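Local coordinates for mutT/nudix family protein (Listeria innocua, PDB 3I9X) that probably acts as a hydrolase of the Nudix family, this chain being the Nudix-domain part of a longer protein, at residues T150-L153 against E154-L157. Sequence-based numbering, arbitrary orientation.
Sequences TEAL and ELPL
The backbone N of E154 donates to E151 O across 2.9 Å, with an N-H...O angle of 156°. One residue later, L155 N donates to A152 O at 3.2 Å, the bond that spans a type I beta turn from A152 to L155. These two successive i to i+3 bonds carry the chain from helix 149-152 into the turn, and both donors stand above the plane of the carbonyl they meet.

L155 suits the turn because its side chain lies back along the helix end: CB is 3.5 Å from A152 O, and CD1 passes 3.9 Å from A152 CA. The first torsion, -69°, sets CG beside the leucine's own nitrogen, on the flank where that nitrogen meets A152 O. From further along the chain, L157 brings CD1 to 3.7 Å from A152 O, so two branched apolar chains lie against an oxygen whose hydrogen bond goes to L155 N, and they may partly screen it from solvent. A152, with only a methyl group, keeps the buried face of the helix slim. E154, by contrast, is exposed; its CG rests 3.5 Å from T150 O, and a bend at chi2 (-131°) carries the carboxylate outward, where a charged group can remain solvated. A water donates to L153 O and L155 O, linking the second and last carbonyls of the turn.

Within the Nudix domain, this turn leads from helix 149-152 into the loop before helix 161-177. A152 and L155 pack on L50 of strand 43-52 and on F147 of strand 144-148, L153 leans on L162 and L165 of helix 161-177, and P156 is joined by backbone hydrogen bonding to W69 of strand 69-75.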
# COMPACT_ATOMS: atom_id res chain seq x y z
N THR A 150 -17.69 -15.08 9.32
CA THR A 150 -18.95 -15.01 8.57
C THR A 150 -19.98 -14.11 9.28
O THR A 150 -20.69 -13.38 8.61
CB THR A 150 -19.52 -16.40 8.24
OG1 THR A 150 -19.88 -17.07 9.46
CG2 THR A 150 -18.51 -17.23 7.44
N GLU A 151 -20.04 -14.15 10.61
CA GLU A 151 -20.84 -13.23 11.42
C GLU A 151 -20.32 -11.77 11.36
O GLU A 151 -21.11 -10.81 11.26
CB GLU A 151 -20.87 -13.72 12.88
CG GLU A 151 -21.83 -12.96 13.82
CD GLU A 151 -21.79 -13.43 15.28
OE1 GLU A 151 -22.16 -12.62 16.19
OE2 GLU A 151 -21.40 -14.61 15.52
N ALA A 152 -18.99 -11.61 11.41
CA ALA A 152 -18.38 -10.28 11.32
C ALA A 152 -18.75 -9.60 10.02
O ALA A 152 -19.01 -8.40 10.00
CB ALA A 152 -16.87 -10.34 11.48
N LEU A 153 -18.81 -10.36 8.95
CA LEU A 153 -19.21 -9.79 7.66
C LEU A 153 -20.65 -9.23 7.63
O LEU A 153 -21.00 -8.51 6.69
CB LEU A 153 -19.07 -10.82 6.53
CG LEU A 153 -17.64 -11.22 6.14
CD1 LEU A 153 -17.67 -12.41 5.15
CD2 LEU A 153 -16.87 -10.03 5.55
N GLU A 154 -21.48 -9.54 8.63
CA GLU A 154 -22.86 -9.07 8.63
C GLU A 154 -23.10 -7.95 9.61
O GLU A 154 -24.21 -7.43 9.68
CB GLU A 154 -23.81 -10.23 8.96
CG GLU A 154 -23.60 -11.43 8.06
CD GLU A 154 -24.91 -11.93 7.50
OE1 GLU A 154 -25.68 -11.07 6.98
OE2 GLU A 154 -25.16 -13.17 7.57
N LEU A 155 -22.09 -7.63 10.41
CA LEU A 155 -22.16 -6.52 11.32
C LEU A 155 -22.30 -5.16 10.60
O LEU A 155 -21.92 -5.01 9.43
CB LEU A 155 -20.90 -6.50 12.25
CG LEU A 155 -20.73 -7.62 13.29
CD1 LEU A 155 -19.33 -7.49 13.94
CD2 LEU A 155 -21.86 -7.61 14.41
N PRO A 156 -22.84 -4.16 11.32
CA PRO A 156 -22.70 -2.79 10.87
C PRO A 156 -21.26 -2.31 11.06
O PRO A 156 -20.83 -2.07 12.20
CB PRO A 156 -23.67 -2.02 11.77
CG PRO A 156 -23.81 -2.87 13.02
CD PRO A 156 -23.47 -4.28 12.65
N LEU A 157 -20.53 -2.18 9.93
CA LEU A 157 -19.08 -1.94 9.92
C LEU A 157 -18.73 -0.51 9.54
O LEU A 157 -19.26 0.03 8.57
CB LEU A 157 -18.41 -2.93 8.97
CG LEU A 157 -18.28 -4.39 9.43
CD1 LEU A 157 -17.95 -5.30 8.29
CD2 LEU A 157 -17.23 -4.57 10.54
O HOH W 1 -21.99 -5.74 7.07